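Local coordinates for protein histone deacetylase complex subunit SAP18 (Mus musculus, PDB 4A6Q) that acts as a transcriptional corepressor that enhances SIN3-HDAC1-mediated repression and as an auxiliary component of the splicing-dependent exon junction complex, at residues 67-72 with 87-92. Numbering follows the deposited sequence. Where two conformers were deposited one is given.
Sequences KELTSL and FNFAIV
The methyl CG2 of T70 touches two phenylalanine rings in different ways. It lies over one face of F87, 4.2 Å from the ring centroid and 25° off the normal, which qualifies as a CH-pi contact; that tilt places it toward the rim, on the CG side, with T70 CG2 3.9 Å from F87 CG. T70 CG2 arrives instead at the edge of F89, in the ring plane, 3.4 Å from F89 CZ, and the two side chains cross at about a right angle. L69 adds a second apolar touch to that edge, its CB 4.1 Å from F89 CE2. The T70 rotation accounts for the double contact: CG2 stands anti to the carbonyl carbon and faces the strand, while T70 OG1 (chi1 68°) turns back toward its own helix, 3.2 Å from K67 O. Helix 66-76 packs across the mixed sheet of a ubiquitin-like fold; the axes of segments 67-72 and 87-92 come within 10.6 Å, their N-to-C directions 115° apart. F87 and F89, two positions apart on strand 86-94, both direct CB toward the helix. Further out, neighbouring strands flank the rings: I137 and T109 meet F87, whereas L133 and I135 pack on F89. L133 also meets L69, and L66, at the start of the helix, reaches F89.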
loop_
_atom_site.group_PDB
_atom_site.type_symbol
_atom_site.label_atom_id
_atom_site.label_comp_id
_atom_site.label_asym_id
_atom_site.label_seq_id
_atom_site.Cartn_x
_atom_site.Cartn_y
_atom_site.Cartn_z
ATOM N N LYS A 67 3.596 -3.500 8.259
ATOM C CA LYS A 67 4.328 -3.168 9.488
ATOM C C LYS A 67 5.716 -2.602 9.224
ATOM O O LYS A 67 6.177 -1.661 9.868
ATOM C CB LYS A 67 4.476 -4.403 10.392
ATOM C CG LYS A 67 3.460 -4.556 11.503
ATOM C CD LYS A 67 3.213 -3.305 12.358
ATOM C CE LYS A 67 2.249 -3.650 13.490
ATOM N NZ LYS A 67 2.005 -2.542 14.469
ATOM N N GLU A 68 6.391 -3.156 8.213
ATOM C CA GLU A 68 7.697 -2.651 7.844
ATOM C C GLU A 68 7.585 -1.200 7.410
ATOM O O GLU A 68 8.431 -0.354 7.724
ATOM C CB GLU A 68 8.262 -3.505 6.692
ATOM C CG GLU A 68 9.628 -3.111 6.226
ATOM C CD GLU A 68 10.210 -4.067 5.182
ATOM O OE1 GLU A 68 9.486 -4.981 4.719
ATOM O OE2 GLU A 68 11.429 -3.923 4.905
ATOM N N LEU A 69 6.547 -0.908 6.621
ATOM C CA LEU A 69 6.375 0.445 6.139
ATOM C C LEU A 69 5.951 1.420 7.218
ATOM O O LEU A 69 6.397 2.556 7.228
ATOM C CB LEU A 69 5.400 0.463 4.954
ATOM C CG LEU A 69 5.924 -0.384 3.774
ATOM C CD1 LEU A 69 4.839 -0.511 2.715
ATOM C CD2 LEU A 69 7.198 0.263 3.157
ATOM N N THR A 70 5.106 0.993 8.147
ATOM C CA THR A 70 4.722 1.945 9.186
ATOM C C THR A 70 5.894 2.284 10.103
ATOM O O THR A 70 5.972 3.387 10.615
ATOM C CB THR A 70 3.563 1.478 10.062
ATOM O OG1 THR A 70 3.990 0.385 10.855
ATOM C CG2 THR A 70 2.351 1.095 9.229
ATOM N N SER A 71 6.828 1.357 10.279
ATOM C CA SER A 71 8.031 1.651 11.049
ATOM C C SER A 71 8.799 2.833 10.459
ATOM O O SER A 71 9.288 3.692 11.200
ATOM C CB SER A 71 8.936 0.426 11.135
ATOM O OG SER A 71 9.978 0.661 12.068
ATOM N N LEU A 72 8.883 2.898 9.131
ATOM C CA LEU A 72 9.561 4.021 8.486
ATOM C C LEU A 72 8.784 5.332 8.624
ATOM O O LEU A 72 9.368 6.405 8.784
ATOM C CB LEU A 72 9.832 3.706 7.010
ATOM C CG LEU A 72 10.785 2.513 6.842
ATOM C CD1 LEU A 72 10.805 2.015 5.405
ATOM C CD2 LEU A 72 12.175 2.878 7.271
ATOM N N PHE A 87 -3.145 3.154 11.118
ATOM C CA PHE A 87 -2.641 3.428 9.772
ATOM C C PHE A 87 -3.459 2.698 8.732
ATOM O O PHE A 87 -3.463 1.467 8.700
ATOM C CB PHE A 87 -1.197 2.932 9.685
ATOM C CG PHE A 87 -0.257 3.600 10.648
ATOM C CD1 PHE A 87 -0.181 3.169 11.983
ATOM C CD2 PHE A 87 0.570 4.640 10.224
ATOM C CE1 PHE A 87 0.717 3.777 12.870
ATOM C CE2 PHE A 87 1.459 5.242 11.100
ATOM C CZ PHE A 87 1.524 4.819 12.434
ATOM N N ASN A 88 -4.180 3.437 7.888
ATOM C CA ASN A 88 -5.021 2.821 6.881
ATOM C C ASN A 88 -4.369 2.959 5.521
ATOM O O ASN A 88 -4.145 4.063 5.052
ATOM C CB ASN A 88 -6.376 3.535 6.851
ATOM C CG ASN A 88 -7.426 2.775 6.073
ATOM O OD1 ASN A 88 -7.393 2.695 4.843
ATOM N ND2 ASN A 88 -8.410 2.260 6.792
ATOM N N PHE A 89 -4.022 1.830 4.913
ATOM C CA PHE A 89 -3.268 1.850 3.639
ATOM C C PHE A 89 -4.174 1.671 2.422
ATOM O O PHE A 89 -5.079 0.807 2.427
ATOM C CB PHE A 89 -2.281 0.677 3.594
ATOM C CG PHE A 89 -1.066 0.824 4.462
ATOM C CD1 PHE A 89 -1.144 0.652 5.838
ATOM C CD2 PHE A 89 0.181 1.088 3.879
ATOM C CE1 PHE A 89 0.011 0.740 6.641
ATOM C CE2 PHE A 89 1.334 1.170 4.690
ATOM C CZ PHE A 89 1.231 1.007 6.049
ATOM N N ALA A 90 -3.856 2.398 1.353
ATOM C CA ALA A 90 -4.534 2.241 0.079
ATOM C C ALA A 90 -3.511 2.358 -1.040
ATOM O O ALA A 90 -2.531 3.077 -0.885
ATOM C CB ALA A 90 -5.597 3.308 -0.099
ATOM N N ILE A 91 -3.756 1.682 -2.158
ATOM C CA ILE A 91 -2.909 1.840 -3.352
ATOM C C ILE A 91 -3.625 2.756 -4.322
ATOM O O ILE A 91 -4.833 2.617 -4.561
ATOM C CB ILE A 91 -2.657 0.477 -4.000
ATOM C CG1 ILE A 91 -1.755 -0.371 -3.114
ATOM C CG2 ILE A 91 -1.932 0.693 -5.336
ATOM C CD1 ILE A 91 -1.688 -1.884 -3.527
ATOM N N VAL A 92 -2.905 3.776 -4.780
ATOM C CA VAL A 92 -3.405 4.722 -5.771
ATOM C C VAL A 92 -2.755 4.365 -7.101
ATOM O O VAL A 92 -1.529 4.335 -7.199
ATOM C CB VAL A 92 -3.034 6.171 -5.356
ATOM C CG1 VAL A 92 -3.504 7.182 -6.432
ATOM C CG2 VAL A 92 -3.645 6.500 -3.958
#